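Local coordinates for protein porin (Rhodobacter capsulatus, PDB 2POR) that forms homotrimers whose water-filled channels in the bacterial outer membrane let small hydrophilic solutes, up to about 0.6 kDa, diffuse passively, at residues D93-D96 with N100-P103; Y121-S124 with S129-A132; D136-V139 with E144-A147; L206-A211 with T218-A223; Y269-G272 with S276-G279. All blocks are in the same frame, centred on the assembly; numbering follows the deposited sequence.

Contact 1 of 5, residues D93-D96 with N100-P103. With CA (calcium ion), chain C.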
loop_
_atom_site.group_PDB
_atom_site.type_symbol
_atom_site.label_atom_id
_atom_site.label_comp_id
_atom_site.label_asym_id
_atom_site.label_seq_id
_atom_site.Cartn_x
_atom_site.Cartn_y
_atom_site.Cartn_z
ATOM N N ASP A 93 9.512 14.441 15.152
ATOM C CA ASP A 93 8.837 14.085 16.401
ATOM C C ASP A 93 9.817 13.227 17.192
ATOM O O ASP A 93 9.825 11.985 17.110
ATOM C CB ASP A 93 7.514 13.312 16.157
ATOM C CG ASP A 93 6.719 12.971 17.404
ATOM O OD1 ASP A 93 7.015 13.380 18.536
ATOM O OD2 ASP A 93 5.730 12.252 17.300
ATOM N N LEU A 94 10.709 13.910 17.914
ATOM C CA LEU A 94 11.844 13.247 18.580
ATOM C C LEU A 94 11.415 12.496 19.815
ATOM O O LEU A 94 11.602 12.959 20.932
ATOM C CB LEU A 94 12.909 14.254 18.992
ATOM C CG LEU A 94 13.707 14.908 17.921
ATOM C CD1 LEU A 94 14.480 16.098 18.526
ATOM C CD2 LEU A 94 14.610 13.885 17.277
ATOM N N ASP A 95 10.843 11.315 19.644
ATOM C CA ASP A 95 10.384 10.515 20.760
ATOM C C ASP A 95 11.410 9.492 21.248
ATOM O O ASP A 95 11.162 8.686 22.134
ATOM C CB ASP A 95 9.183 9.758 20.370
ATOM C CG ASP A 95 7.935 10.594 20.271
ATOM O OD1 ASP A 95 7.776 11.580 20.967
ATOM O OD2 ASP A 95 7.071 10.255 19.479
ATOM N N ASP A 96 12.580 9.534 20.660
ATOM C CA ASP A 96 13.650 8.576 20.878
ATOM C C ASP A 96 14.073 8.446 22.344
ATOM O O ASP A 96 14.499 7.363 22.738
ATOM C CB ASP A 96 14.841 9.005 20.013
ATOM C CG ASP A 96 14.526 9.206 18.539
ATOM O OD1 ASP A 96 13.994 10.254 18.125
ATOM O OD2 ASP A 96 14.818 8.265 17.813
ATOM N N ASN A 100 7.143 13.231 23.666
ATOM C CA ASN A 100 6.157 14.187 24.183
ATOM C C ASN A 100 4.858 13.520 24.524
ATOM O O ASN A 100 3.979 14.108 25.133
ATOM C CB ASN A 100 5.935 15.270 23.110
ATOM C CG ASN A 100 5.301 14.706 21.846
ATOM O OD1 ASN A 100 5.843 13.831 21.166
ATOM N ND2 ASN A 100 4.104 15.152 21.499
ATOM N N ASP A 101 4.632 12.282 24.119
ATOM C CA ASP A 101 3.358 11.617 24.297
ATOM C C ASP A 101 3.048 11.350 25.728
ATOM O O ASP A 101 3.939 11.000 26.485
ATOM C CB ASP A 101 3.347 10.293 23.546
ATOM C CG ASP A 101 3.703 10.402 22.060
ATOM O OD1 ASP A 101 4.546 11.190 21.567
ATOM O OD2 ASP A 101 3.067 9.649 21.356
ATOM N N ILE A 102 1.826 11.530 26.158
ATOM C CA ILE A 102 1.491 11.233 27.523
ATOM C C ILE A 102 1.339 9.704 27.609
ATOM O O ILE A 102 0.819 9.098 26.662
ATOM C CB ILE A 102 0.179 12.035 27.886
ATOM C CG1 ILE A 102 0.524 13.525 28.057
ATOM C CG2 ILE A 102 -0.487 11.484 29.155
ATOM C CD1 ILE A 102 -0.742 14.393 28.371
ATOM N N PRO A 103 1.754 9.037 28.716
ATOM C CA PRO A 103 1.785 7.579 28.817
ATOM C C PRO A 103 0.447 6.974 29.151
ATOM O O PRO A 103 0.224 6.510 30.278
ATOM C CB PRO A 103 2.869 7.314 29.862
ATOM C CG PRO A 103 2.777 8.508 30.785
ATOM C CD PRO A 103 2.512 9.652 29.829
HETATM CA CA CA C . 5.509 12.053 19.727
HETATM O O HOH W 1 3.651 13.483 19.261
HETATM O O HOH W 2 4.067 10.524 18.942
#

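Contact 2 of 5, residues Y121-S124 with S129-A132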
loop_
_atom_site.group_PDB
_atom_site.type_symbol
_atom_site.label_atom_id
_atom_site.label_comp_id
_atom_site.label_asym_id
_atom_site.label_seq_id
_atom_site.Cartn_x
_atom_site.Cartn_y
_atom_site.Cartn_z
ATOM N N TYR A 121 -16.100 5.844 21.998
ATOM C CA TYR A 121 -17.362 6.558 21.971
ATOM C C TYR A 121 -17.080 7.946 22.525
ATOM O O TYR A 121 -16.429 8.020 23.574
ATOM C CB TYR A 121 -18.387 5.843 22.838
ATOM C CG TYR A 121 -19.608 6.711 23.131
ATOM C CD1 TYR A 121 -20.567 6.958 22.159
ATOM C CD2 TYR A 121 -19.691 7.289 24.378
ATOM C CE1 TYR A 121 -21.613 7.800 22.453
ATOM C CE2 TYR A 121 -20.727 8.134 24.683
ATOM C CZ TYR A 121 -21.675 8.379 23.718
ATOM O OH TYR A 121 -22.698 9.246 24.057
ATOM N N THR A 122 -17.533 9.062 21.896
ATOM C CA THR A 122 -17.364 10.383 22.472
ATOM C C THR A 122 -18.706 11.110 22.367
ATOM O O THR A 122 -19.559 10.796 21.516
ATOM C CB THR A 122 -16.311 11.192 21.740
ATOM O OG1 THR A 122 -16.567 10.971 20.366
ATOM C CG2 THR A 122 -14.882 10.771 22.042
ATOM N N TYR A 123 -18.834 12.074 23.257
ATOM C CA TYR A 123 -20.026 12.899 23.327
ATOM C C TYR A 123 -19.711 14.230 23.955
ATOM O O TYR A 123 -19.030 14.288 24.979
ATOM C CB TYR A 123 -21.047 12.199 24.159
ATOM C CG TYR A 123 -22.293 13.026 24.403
ATOM C CD1 TYR A 123 -23.261 13.002 23.428
ATOM C CD2 TYR A 123 -22.417 13.759 25.567
ATOM C CE1 TYR A 123 -24.403 13.732 23.606
ATOM C CE2 TYR A 123 -23.554 14.494 25.757
ATOM C CZ TYR A 123 -24.526 14.465 24.771
ATOM O OH TYR A 123 -25.678 15.201 24.936
ATOM N N SER A 124 -20.222 15.317 23.403
ATOM C CA SER A 124 -20.041 16.582 24.059
ATOM C C SER A 124 -21.382 17.310 24.046
ATOM O O SER A 124 -22.235 17.073 23.186
ATOM C CB SER A 124 -19.068 17.446 23.345
ATOM O OG SER A 124 -17.808 16.838 23.227
ATOM N N SER A 129 -17.455 17.209 28.145
ATOM C CA SER A 129 -17.160 16.111 27.233
ATOM C C SER A 129 -16.948 14.797 27.969
ATOM O O SER A 129 -16.397 14.806 29.072
ATOM C CB SER A 129 -15.908 16.405 26.449
ATOM O OG SER A 129 -15.968 17.580 25.658
ATOM N N VAL A 130 -17.446 13.694 27.436
ATOM C CA VAL A 130 -17.179 12.376 27.977
ATOM C C VAL A 130 -16.716 11.429 26.881
ATOM O O VAL A 130 -17.109 11.574 25.715
ATOM C CB VAL A 130 -18.379 11.735 28.604
ATOM C CG1 VAL A 130 -18.531 12.423 29.903
ATOM C CG2 VAL A 130 -19.600 11.779 27.723
ATOM N N ALA A 131 -15.866 10.455 27.213
ATOM C CA ALA A 131 -15.394 9.458 26.240
ATOM C C ALA A 131 -15.359 8.077 26.914
ATOM O O ALA A 131 -15.248 7.982 28.157
ATOM C CB ALA A 131 -13.996 9.871 25.747
ATOM N N ALA A 132 -15.561 6.997 26.176
ATOM C CA ALA A 132 -15.504 5.658 26.745
ATOM C C ALA A 132 -14.930 4.755 25.666
ATOM O O ALA A 132 -15.251 4.922 24.490
ATOM C CB ALA A 132 -16.906 5.178 27.124
#

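Contact 3 of 5, residues D136-V139 with E144-A147. With CA (calcium ion), chain D.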
loop_
_atom_site.group_PDB
_atom_site.type_symbol
_atom_site.label_atom_id
_atom_site.label_comp_id
_atom_site.label_asym_id
_atom_site.label_seq_id
_atom_site.Cartn_x
_atom_site.Cartn_y
_atom_site.Cartn_z
ATOM N N ASP A 136 -12.449 -5.847 22.399
ATOM C CA ASP A 136 -13.460 -6.849 22.564
ATOM C C ASP A 136 -13.018 -8.092 23.367
ATOM O O ASP A 136 -13.858 -8.990 23.505
ATOM C CB ASP A 136 -13.947 -7.270 21.179
ATOM C CG ASP A 136 -12.962 -7.923 20.230
ATOM O OD1 ASP A 136 -11.929 -8.496 20.582
ATOM O OD2 ASP A 136 -13.189 -7.903 19.026
ATOM N N GLY A 137 -11.761 -8.257 23.833
ATOM C CA GLY A 137 -11.356 -9.415 24.648
ATOM C C GLY A 137 -10.990 -10.677 23.883
ATOM O O GLY A 137 -10.657 -11.669 24.527
ATOM N N LYS A 138 -11.012 -10.753 22.554
ATOM C CA LYS A 138 -10.677 -11.944 21.798
ATOM C C LYS A 138 -9.680 -11.607 20.733
ATOM O O LYS A 138 -9.801 -10.582 20.034
ATOM C CB LYS A 138 -11.855 -12.566 21.077
ATOM C CG LYS A 138 -13.000 -12.897 22.002
ATOM C CD LYS A 138 -12.519 -13.967 22.930
ATOM C CE LYS A 138 -13.570 -14.387 23.902
ATOM N NZ LYS A 138 -13.361 -15.807 24.120
ATOM N N VAL A 139 -8.687 -12.457 20.571
ATOM C CA VAL A 139 -7.629 -12.264 19.615
ATOM C C VAL A 139 -8.196 -12.249 18.221
ATOM O O VAL A 139 -9.011 -13.124 17.938
ATOM C CB VAL A 139 -6.590 -13.396 19.700
ATOM C CG1 VAL A 139 -5.499 -13.181 18.671
ATOM C CG2 VAL A 139 -5.903 -13.341 21.045
ATOM N N GLU A 144 -10.004 -16.970 20.791
ATOM C CA GLU A 144 -8.953 -17.028 21.795
ATOM C C GLU A 144 -8.994 -15.815 22.715
ATOM O O GLU A 144 -9.045 -14.687 22.213
ATOM C CB GLU A 144 -7.623 -17.132 21.047
ATOM C CG GLU A 144 -6.451 -17.518 21.965
ATOM C CD GLU A 144 -5.021 -17.298 21.450
ATOM O OE1 GLU A 144 -4.799 -17.313 20.235
ATOM O OE2 GLU A 144 -4.122 -17.109 22.283
ATOM N N ASP A 145 -8.969 -16.000 24.036
ATOM C CA ASP A 145 -9.022 -14.913 24.995
ATOM C C ASP A 145 -7.837 -14.019 24.934
ATOM O O ASP A 145 -6.707 -14.495 24.821
ATOM C CB ASP A 145 -9.097 -15.374 26.442
ATOM C CG ASP A 145 -10.435 -15.989 26.869
ATOM O OD1 ASP A 145 -11.485 -15.526 26.428
ATOM O OD2 ASP A 145 -10.435 -16.921 27.676
ATOM N N ASP A 146 -8.091 -12.715 25.025
ATOM C CA ASP A 146 -7.027 -11.733 24.925
ATOM C C ASP A 146 -7.138 -10.920 26.186
ATOM O O ASP A 146 -8.082 -11.054 26.967
ATOM C CB ASP A 146 -7.245 -10.840 23.643
ATOM C CG ASP A 146 -6.021 -10.098 23.108
ATOM O OD1 ASP A 146 -4.975 -10.112 23.751
ATOM O OD2 ASP A 146 -6.072 -9.502 22.036
ATOM N N ALA A 147 -6.120 -10.099 26.472
ATOM C CA ALA A 147 -6.246 -9.061 27.499
ATOM C C ALA A 147 -7.373 -8.121 27.012
ATOM O O ALA A 147 -7.598 -8.042 25.792
ATOM C CB ALA A 147 -4.973 -8.237 27.599
HETATM CA CA CA D . -11.345 -9.309 18.459
HETATM O O HOH W 3 -9.117 -7.333 23.724
HETATM O O HOH W 4 -8.488 -8.397 21.469
HETATM O O HOH W 5 -11.886 -8.350 16.385
#

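Contact 4 of 5, residues L206-A211 with T218-A223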
loop_
_atom_site.group_PDB
_atom_site.type_symbol
_atom_site.label_atom_id
_atom_site.label_comp_id
_atom_site.label_asym_id
_atom_site.label_seq_id
_atom_site.Cartn_x
_atom_site.Cartn_y
_atom_site.Cartn_z
ATOM N N LEU A 206 1.069 -1.492 37.273
ATOM C CA LEU A 206 1.452 -2.136 36.035
ATOM C C LEU A 206 1.900 -3.569 36.297
ATOM O O LEU A 206 2.293 -3.883 37.420
ATOM C CB LEU A 206 2.605 -1.398 35.408
ATOM C CG LEU A 206 2.389 0.038 34.952
ATOM C CD1 LEU A 206 3.684 0.567 34.356
ATOM C CD2 LEU A 206 1.228 0.075 33.947
ATOM N N ASP A 207 1.844 -4.454 35.299
ATOM C CA ASP A 207 2.409 -5.779 35.391
ATOM C C ASP A 207 3.915 -5.566 35.544
ATOM O O ASP A 207 4.521 -4.723 34.863
ATOM C CB ASP A 207 2.124 -6.545 34.126
ATOM C CG ASP A 207 2.907 -7.853 34.051
ATOM O OD1 ASP A 207 2.560 -8.770 34.800
ATOM O OD2 ASP A 207 3.851 -7.932 33.268
ATOM N N ARG A 208 4.539 -6.377 36.409
ATOM C CA ARG A 208 5.973 -6.306 36.673
ATOM C C ARG A 208 6.818 -6.400 35.434
ATOM O O ARG A 208 7.669 -5.539 35.197
ATOM C CB ARG A 208 6.433 -7.444 37.615
ATOM C CG ARG A 208 7.949 -7.462 37.923
ATOM C CD ARG A 208 8.342 -8.824 38.526
ATOM N NE ARG A 208 8.220 -9.887 37.538
ATOM C CZ ARG A 208 7.479 -10.967 37.788
ATOM N NH1 ARG A 208 6.833 -11.148 38.940
ATOM N NH2 ARG A 208 7.349 -11.869 36.834
ATOM N N ASP A 209 6.619 -7.455 34.645
ATOM C CA ASP A 209 7.489 -7.613 33.509
ATOM C C ASP A 209 7.182 -6.620 32.381
ATOM O O ASP A 209 8.091 -6.225 31.658
ATOM C CB ASP A 209 7.386 -9.063 33.043
ATOM C CG ASP A 209 8.021 -10.049 34.055
ATOM O OD1 ASP A 209 8.893 -9.672 34.835
ATOM O OD2 ASP A 209 7.612 -11.197 34.053
ATOM N N PHE A 210 5.953 -6.143 32.248
ATOM C CA PHE A 210 5.633 -5.062 31.298
ATOM C C PHE A 210 6.409 -3.786 31.741
ATOM O O PHE A 210 7.119 -3.149 30.936
ATOM C CB PHE A 210 4.082 -4.919 31.328
ATOM C CG PHE A 210 3.475 -3.726 30.596
ATOM C CD1 PHE A 210 3.364 -2.499 31.239
ATOM C CD2 PHE A 210 3.043 -3.863 29.293
ATOM C CE1 PHE A 210 2.825 -1.410 30.578
ATOM C CE2 PHE A 210 2.500 -2.767 28.635
ATOM C CZ PHE A 210 2.395 -1.549 29.277
ATOM N N ALA A 211 6.386 -3.439 33.040
ATOM C CA ALA A 211 7.150 -2.327 33.569
ATOM C C ALA A 211 8.635 -2.440 33.339
ATOM O O ALA A 211 9.303 -1.472 32.957
ATOM C CB ALA A 211 6.855 -2.239 35.053
ATOM N N THR A 218 15.399 -7.306 31.307
ATOM C CA THR A 218 14.862 -8.674 31.114
ATOM C C THR A 218 13.778 -8.982 32.145
ATOM O O THR A 218 13.834 -8.460 33.275
ATOM C CB THR A 218 15.979 -9.840 31.221
ATOM O OG1 THR A 218 17.026 -9.487 32.098
ATOM C CG2 THR A 218 16.534 -10.138 29.864
ATOM N N PRO A 219 12.808 -9.842 31.843
ATOM C CA PRO A 219 11.786 -10.250 32.792
ATOM C C PRO A 219 12.329 -11.130 33.929
ATOM O O PRO A 219 13.433 -11.690 33.780
ATOM C CB PRO A 219 10.781 -10.952 31.922
ATOM C CG PRO A 219 11.588 -11.519 30.792
ATOM C CD PRO A 219 12.620 -10.455 30.531
ATOM N N VAL A 220 11.592 -11.242 35.048
ATOM C CA VAL A 220 12.013 -12.167 36.084
ATOM C C VAL A 220 11.170 -13.434 35.932
ATOM O O VAL A 220 9.977 -13.404 35.582
ATOM C CB VAL A 220 11.927 -11.561 37.574
ATOM C CG1 VAL A 220 11.939 -10.066 37.506
ATOM C CG2 VAL A 220 10.796 -12.082 38.366
ATOM N N ALA A 221 11.820 -14.585 36.140
ATOM C CA ALA A 221 11.179 -15.873 35.971
ATOM C C ALA A 221 10.436 -16.248 37.221
ATOM O O ALA A 221 10.924 -17.031 38.041
ATOM C CB ALA A 221 12.239 -16.916 35.662
ATOM N N ALA A 222 9.255 -15.656 37.386
ATOM C CA ALA A 222 8.371 -15.850 38.533
ATOM C C ALA A 222 6.964 -15.551 38.066
ATOM O O ALA A 222 6.799 -15.020 36.961
ATOM C CB ALA A 222 8.639 -14.877 39.685
ATOM N N ALA A 223 5.953 -15.933 38.840
ATOM C CA ALA A 223 4.559 -15.592 38.563
ATOM C C ALA A 223 4.391 -14.057 38.638
ATOM O O ALA A 223 5.048 -13.342 39.435
ATOM C CB ALA A 223 3.631 -16.218 39.595
HETATM O O HOH W 6 8.113 -14.187 33.641
#

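Contact 5 of 5, residues Y269-G272 with S276-G279. With C8E ((hydroxyethyloxy)tri(ethyloxy)octane), chain G.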
loop_
_atom_site.group_PDB
_atom_site.type_symbol
_atom_site.label_atom_id
_atom_site.label_comp_id
_atom_site.label_asym_id
_atom_site.label_seq_id
_atom_site.Cartn_x
_atom_site.Cartn_y
_atom_site.Cartn_z
ATOM N N TYR A 269 9.162 27.832 12.842
ATOM C CA TYR A 269 9.003 29.089 12.193
ATOM C C TYR A 269 8.091 28.865 11.010
ATOM O O TYR A 269 8.422 28.130 10.079
ATOM C CB TYR A 269 10.361 29.537 11.771
ATOM C CG TYR A 269 10.251 30.906 11.158
ATOM C CD1 TYR A 269 10.193 32.011 11.984
ATOM C CD2 TYR A 269 10.141 31.025 9.791
ATOM C CE1 TYR A 269 10.011 33.261 11.422
ATOM C CE2 TYR A 269 9.953 32.267 9.227
ATOM C CZ TYR A 269 9.890 33.381 10.047
ATOM O OH TYR A 269 9.698 34.629 9.472
ATOM N N ASP A 270 6.955 29.521 10.973
ATOM C CA ASP A 270 6.018 29.337 9.887
ATOM C C ASP A 270 6.416 30.136 8.640
ATOM O O ASP A 270 6.575 31.354 8.714
ATOM C CB ASP A 270 4.646 29.749 10.431
ATOM C CG ASP A 270 3.435 29.418 9.565
ATOM O OD1 ASP A 270 3.615 29.045 8.412
ATOM O OD2 ASP A 270 2.304 29.506 10.052
ATOM N N LEU A 271 6.587 29.496 7.487
ATOM C CA LEU A 271 6.912 30.155 6.231
ATOM C C LEU A 271 5.633 30.483 5.449
ATOM O O LEU A 271 5.696 31.041 4.364
ATOM C CB LEU A 271 7.755 29.260 5.341
ATOM C CG LEU A 271 9.106 28.753 5.845
ATOM C CD1 LEU A 271 9.751 27.840 4.815
ATOM C CD2 LEU A 271 9.991 29.914 6.114
ATOM N N GLY A 272 4.485 30.043 5.913
ATOM C CA GLY A 272 3.220 30.204 5.258
ATOM C C GLY A 272 2.969 29.157 4.191
ATOM O O GLY A 272 3.879 28.444 3.768
ATOM N N SER A 276 6.894 24.960 7.280
ATOM C CA SER A 276 7.530 25.519 8.454
ATOM C C SER A 276 8.926 24.898 8.634
ATOM O O SER A 276 9.186 23.792 8.136
ATOM C CB SER A 276 6.644 25.273 9.696
ATOM O OG SER A 276 6.144 23.951 9.826
ATOM N N ILE A 277 9.856 25.627 9.232
ATOM C CA ILE A 277 11.193 25.144 9.540
ATOM C C ILE A 277 11.039 24.727 10.990
ATOM O O ILE A 277 10.483 25.495 11.795
ATOM C CB ILE A 277 12.201 26.288 9.378
ATOM C CG1 ILE A 277 12.285 26.693 7.943
ATOM C CG2 ILE A 277 13.595 25.849 9.827
ATOM C CD1 ILE A 277 13.077 28.009 7.827
ATOM N N VAL A 278 11.438 23.509 11.389
ATOM C CA VAL A 278 11.191 22.979 12.745
ATOM C C VAL A 278 12.483 22.311 13.230
ATOM O O VAL A 278 13.152 21.616 12.459
ATOM C CB VAL A 278 10.066 21.906 12.752
ATOM C CG1 VAL A 278 9.683 21.620 14.174
ATOM C CG2 VAL A 278 8.850 22.358 11.986
ATOM N N GLY A 279 12.865 22.470 14.480
ATOM C CA GLY A 279 14.066 21.849 15.014
ATOM C C GLY A 279 13.850 21.637 16.495
ATOM O O GLY A 279 12.952 22.253 17.084
HETATM C C1 C8E G . 25.269 18.067 3.576
HETATM C C2 C8E G . 24.126 18.625 4.454
HETATM C C3 C8E G . 22.819 18.493 3.702
HETATM C C4 C8E G . 21.660 19.057 4.504
HETATM C C5 C8E G . 20.393 18.910 3.673
HETATM C C6 C8E G . 19.194 19.567 4.337
HETATM C C7 C8E G . 17.950 19.298 3.517
HETATM C C8 C8E G . 16.688 19.891 4.122
HETATM O O9 C8E G . 16.452 21.297 4.057
HETATM C C10 C8E G . 16.053 21.882 5.313
HETATM C C11 C8E G . 17.062 22.357 6.377
HETATM O O12 C8E G . 16.602 23.195 7.457
HETATM C C13 C8E G . 16.923 24.595 7.285
HETATM C C14 C8E G . 15.988 25.621 6.604
HETATM O O15 C8E G . 15.616 25.477 5.214
HETATM C C16 C8E G . 14.577 26.379 4.777
HETATM C C17 C8E G . 14.728 27.332 3.572
HETATM O O18 C8E G . 15.524 28.519 3.623
HETATM C C19 C8E G . 14.767 29.633 4.109
HETATM C C20 C8E G . 14.390 30.785 3.167
HETATM O O21 C8E G . 13.560 31.773 3.785
#

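Contact 1 of 5, residues D93-D96 with N100-P103
D95 and N100 are the closest backbone positions, 6.6 Å between their CA atoms, and the irregular segments do not pair as strands; one backbone donor crosses, N100 N to D95 OD1 at 3.2 Å. Both belong to the long loop between helix 78-83 and strand 118-125, which, as in porins generally, folds into the barrel and probably narrows the channel; N100 touches Y248 and P103 touches Q250 of the wall. Side chains converge on a calcium ion. D93 and D95 each bind it through both carboxylate oxygens, with D93 OD1 at 2.3 Å and the longest bond, 2.6 Å, from D95 OD1 to the calcium. N100 OD1 at 2.3 Å and D101 OD1 at 2.2 Å from the metal follow, and two waters make eight ligands. The N100 amide lies almost coplanar with the D95 carboxylate (12° apart), whereas the D101 carboxylate stands nearly upright to the D95 carboxylate (80°). N100 ND2 donates to L86 O and to one metal-bound water; the other water donates to D101 OD2. D93 OD1 and N100 OD1 approach to 2.9 Å because they share the metal. The calcium, with a second calcium near D101, probably offsets the mutual repulsion of D93, D95 and D101.

Contact 2 of 5, residues Y121-S124 with S129-A132
With CG anti to the backbone N in both tyrosines (Y121 chi1 166°, Y123 chi1 175°), the two rings rise from the same face of the sheet as V130 and A132. There Y123 and V130 run side by side, Y123 CB 3.9 Å from V130 CG2, and that methyl also sits at the edge of the Y123 ring, near its plane. A132 CB takes the equivalent place at the Y121 ring, more loosely, 4.4 Å from Y121 CD2. On the other face, the matching chi1 values of S124 and S129, both close to -60°, bring their hydroxyls together, OG to OG 3.1 Å, in a hydrogen bond. Next to them T122 CG2 packs on A131 CB at 3.9 Å.

The backbone evidence is regular. Y121 with A132 and Y123 with V130 are hydrogen-bonded pairs, the straightest bond running from V130 N to Y123 O (3.0 Å); T122 with A131 and S124 with S129 are the non-hydrogen-bonded pairs between and beyond them. The strand axes lie 4.7 Å apart. Outside the pair, Y121 OH is bonded to F67 O, and A131 rests on A78 and L82 of helix 78-83. This is the antiparallel hairpin of strands 118-125 and 128-134, two neighbouring staves of the 16-stranded porin beta-barrel.

Contact 3 of 5, residues D136-V139 with E144-A147
K138 and D145 mark a single backbone bridge where two arms of the loop between strands 128-134 and 148-158 meet, beside an Asx turn in which D136 OD1 accepts from K138 N. The tight part is the backbone core. V139 N donates to E144 O at 2.8 Å, almost straight at 167°, and D146 N donates to G137 O at an equal distance but from above the carbonyl plane, 49° out of it. Between these bonds K138 CA comes to 3.2 Å from E144 O in a CA-H...O contact. Packing against them, V139 CG2 meets D146 CG at 3.8 Å, the two side chains crossing at about a right angle.

The outer side is looser. There K138 bends at chi2 (-66°), which folds its chain back alongside D145, and NZ forms a salt bridge with OD1 from above the carboxylate plane; S143 O is a further acceptor for NZ. The E144 side chain, exposed, meets V139 through carbon contacts alone, its CD near V139 CG2. Elsewhere water fills in for direct bonds: one molecule links G137 N to A147 O, another K138 O to D146 OD2.

K138 O also binds a calcium ion, joined there by N116, G140 and N20 of a neighbouring subunit; through this shared metal the turn probably helps to tie the trimer together. D136 OD2 accepts as well from F21 N of that subunit. Its carboxylate grips the metal through both oxygens, D136 OD1 at 2.3 Å and OD2 at 2.4 Å from the calcium.

Contact 4 of 5, residues L206-A211 with T218-A223
R208 and D209, the first residues of helix 208-214, reach across to the loop 218-223 that follows the helix; helix and loop together connect barrel strands 195-207 and 226-240. D207 is the N-cap of the helix, its OD2 accepting from F210 N. The R208 chain runs out extended and then bends at chi3, which places the guanidinium along the loop backbone. NH1 donates to A223 O, 2.9 Å and nearly straight at 171°, with that oxygen in the guanidinium plane. NH2 donates to A222 O at 3.2 Å, though from well above that carbonyl's plane. One face of the guanidinium is covered by V220 CG2, offset toward the rim and 3.5 Å from R208 CZ.

Beside it, R208 grips its neighbour D209 side-on in a salt bridge, NE to OD1 at 2.8 Å and NH2 to OD2. The pairing probably steadies both charges and fixes the rotation of the carboxylate, whose CG also rests against P219 CB at 3.6 Å. A water lies within hydrogen-bonding distance of both D209 OD2 and V220 O. Around the contact, T225 OG1 is a weak further partner of R208 NH1, and R212 NE donates to T218 O, a second tie between helix and loop. D209 OD1 is the shared acceptor: R208 NE and V220 N, the latter 3.1 Å away, approach it from opposite faces of the carboxylate plane.

Contact 5 of 5, residues Y269-G272 with S276-G279
Where Y269 and I277 pair, the Y269 ring swings clear of the partner strand; what meets the ring edge, in its plane, is CD2 of L271 from the ring's own strand. A chi1 of -176° makes the ring end of the tyrosine diverge from the partner strand, and the Y269 and I277 side chains meet only at their roots, CB to CB 4.4 Å. The same leucine methyl reaches across the hairpin, L271 CD2 lying 4.0 Å from I277 CD1, and so bridges the aromatic edge and the isoleucine. I277 is also touched by a bound detergent, (hydroxyethyloxy)tri(ethyloxy)octane, whose C16 lies 3.8 Å from I277 CD1; this is consistent with an apolar, membrane-facing patch.

The D270 carboxylate, the other flat group, turns back on its own strand. D270 OD1 accepts from G272 N at 2.8 Å, the donor standing 36° out of the carboxylate plane, which closes an Asx turn. L271 and G272 together face A275, a classic beta bulge near the tip of the hairpin.

Reciprocal backbone bonds hold the register: Y269 N to I277 O at 2.9 Å and I277 N to Y269 O at 3.0 Å. Next along, D270 and S276 form a non-hydrogen-bonded pair. The axes diverge from strict antiparallel, at 161°. This hairpin joins strands 258-272 and 275-284 of the barrel: backbone hydrogen bonds run from D270 to A242 and from S276 to K298 of strand 292-300, while L271 makes backbone hydrogen bonds to a neighbouring subunit and packs on its T35.

The five contacts follow one another along the chain without overlap, from 93-103 to 269-279. Contacts 2 and 5 are hairpins of the same closed 16-stranded sheet, their centres about 34 Å apart; contact 3 follows contact 2 closely in sequence, in the loop leaving strand 128-134. Contact 4 starts at the end of strand 195-207, and lies with contact 3 on the other side of the chain's centre from contact 5, centre to centre about 44 Å (contact 4) and 45 Å (contact 3) from it. Contact 1 is the most central, about 8 Å from the chain centre. Contacts 2 and 5 thus belong to the wall, contact 1 to the inner loop, contacts 3 and 4 to loops; contacts 3 and 5 also meet other subunits.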